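Local coordinates for butyrophilin subfamily 1 member A1 (Bos taurus, PDB 4HH8), which may take part in milk-fat droplet secretion and inhibit T-cell activation, and is represented here by its two extracellular immunoglobulin-like domains, at residues C36-S39 and P40-A44; V192-D196 and S197-N201. The protein carries 1 engineered substitution. All coordinates share one frame; numbering follows the deposited sequence.

From the N terminus, the chain first reaches contact 1 at the end of strand 32-39 in the V-set domain, where residues 36-39 pass directly into the turn 40-44 that leads to strand 48-52. It crosses into the second immunoglobulin domain, and contact 2 follows where strand 186-194 ends and residues 192-196 run on through 197-201 into strand 201-208. Each contact closes a short loop that carries the chain from one sheet of its sandwich to the other. The two come in series, neither nesting nor crossing. Their centres lie about 61 Å apart on opposite sides of the chain's centre, with nearest atoms about 45 Å apart, and each lies wholly within its own domain.

Contact 1 of 2, residues C36-S39 and P40-A44; sequences CRLS and PNVSA
At the outer end of the V-set sandwich, the turn that follows strand 32-39 folds back over Leu38, the last buried side chain of that strand. Its CG stands anti to the carbonyl carbon, chi1 -75°, and the extended branch carries CD1 under the turn. There CD1 comes 4.1 Å from Val42 CG2 and equally 4.1 Å from Ala44 CB; the carbonyl Val42 O lies 3.8 Å from the same CD1. One methyl thus meets the middle and the end of the bend.

The reversal begins with the cis peptide between Ser39 and Pro40, which draws their CA atoms to 3.0 Å and swings the chain sharply off the strand direction. Pro40 O then turns back over the strand end, 3.5 Å from Leu38 CB, and accepts a backbone hydrogen bond from Val42 N at 2.7 Å, the closure of an inverse gamma turn centred on Asn41. Asn41, a glycosylated residue that carries no sugar in this model, has its CB directed away from the strand.

Cys36, two residues before Leu38, is joined to Cys110 by the disulfide that bridges the two sheets. This is the B-C loop of an immunoglobulin V-set domain, passing from strand 32-39 in one sheet to strand 48-52 in the other, with Leu38 and Ala44 meeting Phe112 of strand 106-114 beneath it.

Contact 2 of 2, residues V192-D196 and S197-N201; sequences VIIRD and SSMKN
Asp196, Met199 and Ser197 carry most of this turn, and the carboxylate of Asp196 reaches over it. Its OD2 accepts a hydrogen bond from Ser198 N at 2.6 Å, on the anti side of the carboxylate and 33° out of its plane. The bond is short but bent, with an N-H...O angle of 133°; a side-chain oxygen taking the N-H two residues on makes this an Asx turn. Ser197 N is also close, 2.9 Å from OD2, and the CB of Ser198 lies 3.3 Å from that same oxygen.

The other oxygen turns to Met199, a selenomethionine in this crystal. Its chain bends at chi2 and at chi3, -80°, which brings the end back across the aspartate at about a right angle, with CE 3.4 Å from Asp196 OD1. Nearer the backbone, Met199 CB rests 4.3 Å from Ile194 CG2, the apolar side of the turn. Ser197 sits at the bend with its CB directed away from the strand.

On the strand side, Ile194 packs on Leu148 of strand 146-155; past the bend, Met199 touches Thr165 of strand 160-165, in the opposite sheet of the second immunoglobulin domain.

The chemistry is that of a carboxylate folded back onto its own turn. N-H donation from Ser198 may offset part of the negative charge, though one bent bond can limit rotation of the carboxylate only in part, while the Ile194-Met199 pair adds a single loose apolar contact under the loop.

Contact 1 of 2, residues C36-S39 and P40-A44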
loop_
_atom_site.group_PDB
_atom_site.type_symbol
_atom_site.label_atom_id
_atom_site.label_comp_id
_atom_site.label_asym_id
_atom_site.label_seq_id
_atom_site.Cartn_x
_atom_site.Cartn_y
_atom_site.Cartn_z
ATOM N N CYS A 36 11.191 -10.289 10.549
ATOM C CA CYS A 36 12.618 -10.434 10.338
ATOM C C CYS A 36 13.037 -11.617 11.204
ATOM O O CYS A 36 12.395 -11.906 12.227
ATOM C CB CYS A 36 13.386 -9.193 10.755
ATOM S SG CYS A 36 13.226 -7.806 9.650
ATOM N N ARG A 37 14.093 -12.306 10.794
ATOM C CA ARG A 37 14.546 -13.488 11.526
ATOM C C ARG A 37 16.056 -13.541 11.615
ATOM O O ARG A 37 16.765 -12.992 10.766
ATOM C CB ARG A 37 13.971 -14.799 10.945
ATOM C CG ARG A 37 14.274 -15.028 9.466
ATOM C CD ARG A 37 14.102 -16.486 8.982
ATOM N NE ARG A 37 14.772 -16.650 7.671
ATOM C CZ ARG A 37 14.521 -17.603 6.760
ATOM N NH1 ARG A 37 13.591 -18.542 6.972
ATOM N NH2 ARG A 37 15.205 -17.610 5.615
ATOM N N LEU A 38 16.529 -14.199 12.667
ATOM C CA LEU A 38 17.945 -14.477 12.819
ATOM C C LEU A 38 18.373 -15.612 11.905
ATOM O O LEU A 38 17.582 -16.526 11.655
ATOM C CB LEU A 38 18.256 -14.848 14.275
ATOM C CG LEU A 38 18.268 -13.658 15.250
ATOM C CD1 LEU A 38 18.680 -14.107 16.659
ATOM C CD2 LEU A 38 19.157 -12.498 14.786
ATOM N N SER A 39 19.620 -15.536 11.429
ATOM C CA SER A 39 20.354 -16.658 10.825
ATOM C C SER A 39 21.666 -16.797 11.590
ATOM O O SER A 39 22.454 -15.853 11.644
ATOM C CB SER A 39 20.691 -16.422 9.350
ATOM O OG SER A 39 20.991 -17.662 8.703
ATOM N N PRO A 40 21.905 -17.953 12.205
ATOM C CA PRO A 40 21.105 -19.183 12.273
ATOM C C PRO A 40 19.852 -19.020 13.114
ATOM O O PRO A 40 19.686 -18.005 13.801
ATOM C CB PRO A 40 22.048 -20.161 12.971
ATOM C CG PRO A 40 22.933 -19.247 13.778
ATOM C CD PRO A 40 23.175 -18.079 12.937
ATOM N N ASN A 41 18.997 -20.036 13.093
ATOM C CA ASN A 41 17.714 -19.962 13.772
ATOM C C ASN A 41 17.813 -20.154 15.293
ATOM O O ASN A 41 17.219 -21.067 15.875
ATOM C CB ASN A 41 16.726 -20.928 13.124
ATOM C CG ASN A 41 17.259 -22.334 13.040
ATOM O OD1 ASN A 41 18.475 -22.561 12.932
ATOM N ND2 ASN A 41 16.357 -23.295 13.121
ATOM N N VAL A 42 18.556 -19.261 15.934
ATOM C CA VAL A 42 18.701 -19.298 17.385
ATOM C C VAL A 42 17.676 -18.389 18.077
ATOM O O VAL A 42 17.131 -17.503 17.453
ATOM C CB VAL A 42 20.168 -18.957 17.815
ATOM C CG1 VAL A 42 21.107 -20.097 17.400
ATOM C CG2 VAL A 42 20.651 -17.609 17.232
ATOM N N SER A 43 17.408 -18.624 19.358
ATOM C CA SER A 43 16.458 -17.792 20.105
ATOM C C SER A 43 16.790 -16.313 20.073
ATOM O O SER A 43 17.933 -15.931 20.229
ATOM C CB SER A 43 16.369 -18.189 21.565
ATOM O OG SER A 43 15.457 -17.302 22.213
ATOM N N ALA A 44 15.775 -15.492 19.860
ATOM C CA ALA A 44 15.933 -14.043 19.958
ATOM C C ALA A 44 15.379 -13.476 21.301
ATOM O O ALA A 44 15.419 -12.260 21.486
ATOM C CB ALA A 44 15.289 -13.323 18.735
#

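Contact 2 of 2, residues V192-D196 and S197-N201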
loop_
_atom_site.group_PDB
_atom_site.type_symbol
_atom_site.label_atom_id
_atom_site.label_comp_id
_atom_site.label_asym_id
_atom_site.label_seq_id
_atom_site.Cartn_x
_atom_site.Cartn_y
_atom_site.Cartn_z
ATOM N N VAL A 192 -12.321 11.508 -21.838
ATOM C CA VAL A 192 -12.043 11.030 -23.155
ATOM C C VAL A 192 -13.087 11.699 -24.076
ATOM O O VAL A 192 -14.179 12.098 -23.625
ATOM C CB VAL A 192 -12.068 9.490 -23.091
ATOM C CG1 VAL A 192 -13.468 8.879 -23.294
ATOM C CG2 VAL A 192 -11.003 8.876 -23.857
ATOM N N ILE A 193 -12.743 11.892 -25.337
ATOM C CA ILE A 193 -13.735 12.360 -26.310
ATOM C C ILE A 193 -14.008 11.204 -27.281
ATOM O O ILE A 193 -13.092 10.699 -27.906
ATOM C CB ILE A 193 -13.275 13.651 -27.009
ATOM C CG1 ILE A 193 -13.149 14.777 -25.961
ATOM C CG2 ILE A 193 -14.267 14.044 -28.090
ATOM C CD1 ILE A 193 -12.559 16.061 -26.481
ATOM N N ILE A 194 -15.258 10.744 -27.339
ATOM C CA ILE A 194 -15.656 9.687 -28.277
ATOM C C ILE A 194 -15.936 10.281 -29.655
ATOM O O ILE A 194 -16.840 11.112 -29.792
ATOM C CB ILE A 194 -16.908 8.915 -27.783
ATOM C CG1 ILE A 194 -16.703 8.373 -26.367
ATOM C CG2 ILE A 194 -17.286 7.802 -28.771
ATOM C CD1 ILE A 194 -15.490 7.454 -26.175
ATOM N N ARG A 195 -15.136 9.900 -30.658
ATOM C CA ARG A 195 -15.386 10.321 -32.060
ATOM C C ARG A 195 -15.754 9.109 -32.915
ATOM O O ARG A 195 -14.880 8.417 -33.438
ATOM C CB ARG A 195 -14.183 11.058 -32.673
ATOM C CG ARG A 195 -13.855 12.406 -32.028
ATOM C CD ARG A 195 -12.404 12.781 -32.318
ATOM N NE ARG A 195 -11.858 13.821 -31.438
ATOM C CZ ARG A 195 -11.151 13.569 -30.338
ATOM N NH1 ARG A 195 -10.941 12.311 -29.955
ATOM N NH2 ARG A 195 -10.666 14.567 -29.621
ATOM N N ASP A 196 -17.055 8.847 -33.023
ATOM C CA ASP A 196 -17.571 7.633 -33.671
ATOM C C ASP A 196 -19.112 7.676 -33.740
ATOM O O ASP A 196 -19.766 8.481 -33.056
ATOM C CB ASP A 196 -17.107 6.372 -32.903
ATOM C CG ASP A 196 -16.768 5.192 -33.831
ATOM O OD1 ASP A 196 -15.629 4.675 -33.747
ATOM O OD2 ASP A 196 -17.633 4.775 -34.637
ATOM N N SER A 197 -19.681 6.825 -34.591
ATOM C CA SER A 197 -21.088 6.463 -34.469
ATOM C C SER A 197 -21.089 5.088 -33.817
ATOM O O SER A 197 -21.821 4.844 -32.850
ATOM C CB SER A 197 -21.776 6.394 -35.842
ATOM O OG SER A 197 -21.552 7.569 -36.610
ATOM N N SER A 198 -20.204 4.229 -34.333
ATOM C CA SER A 198 -20.242 2.779 -34.125
ATOM C C SER A 198 -19.811 2.283 -32.755
ATOM O O SER A 198 -19.930 1.084 -32.465
ATOM C CB SER A 198 -19.437 2.061 -35.217
ATOM O OG SER A 198 -20.234 1.844 -36.373
HETATM N N MSE A 199 -19.327 3.181 -31.903
HETATM C CA MSE A 199 -19.001 2.763 -30.542
HETATM C C MSE A 199 -20.285 2.510 -29.741
HETATM O O MSE A 199 -20.987 3.440 -29.350
HETATM C CB MSE A 199 -18.064 3.759 -29.861
HETATM C CG MSE A 199 -17.019 3.082 -28.995
HETATM SE SE MSE A 199 -15.254 3.929 -29.182
HETATM C CE MSE A 199 -14.660 3.100 -30.874
ATOM N N LYS A 200 -20.584 1.230 -29.539
ATOM C CA LYS A 200 -21.814 0.760 -28.906
ATOM C C LYS A 200 -21.767 1.117 -27.410
ATOM O O LYS A 200 -22.554 1.939 -26.923
ATOM C CB LYS A 200 -21.915 -0.773 -29.107
ATOM C CG LYS A 200 -23.314 -1.374 -29.373
ATOM C CD LYS A 200 -24.010 -1.875 -28.083
ATOM C CE LYS A 200 -24.799 -3.187 -28.288
ATOM N NZ LYS A 200 -25.957 -3.065 -29.239
ATOM N N ASN A 201 -20.828 0.477 -26.713
ATOM C CA ASN A 201 -20.517 0.694 -25.310
ATOM C C ASN A 201 -19.058 1.089 -25.173
ATOM O O ASN A 201 -18.222 0.727 -26.010
ATOM C CB ASN A 201 -20.650 -0.601 -24.521
ATOM C CG ASN A 201 -22.037 -1.165 -24.547
ATOM O OD1 ASN A 201 -23.014 -0.474 -24.219
ATOM N ND2 ASN A 201 -22.145 -2.448 -24.924
#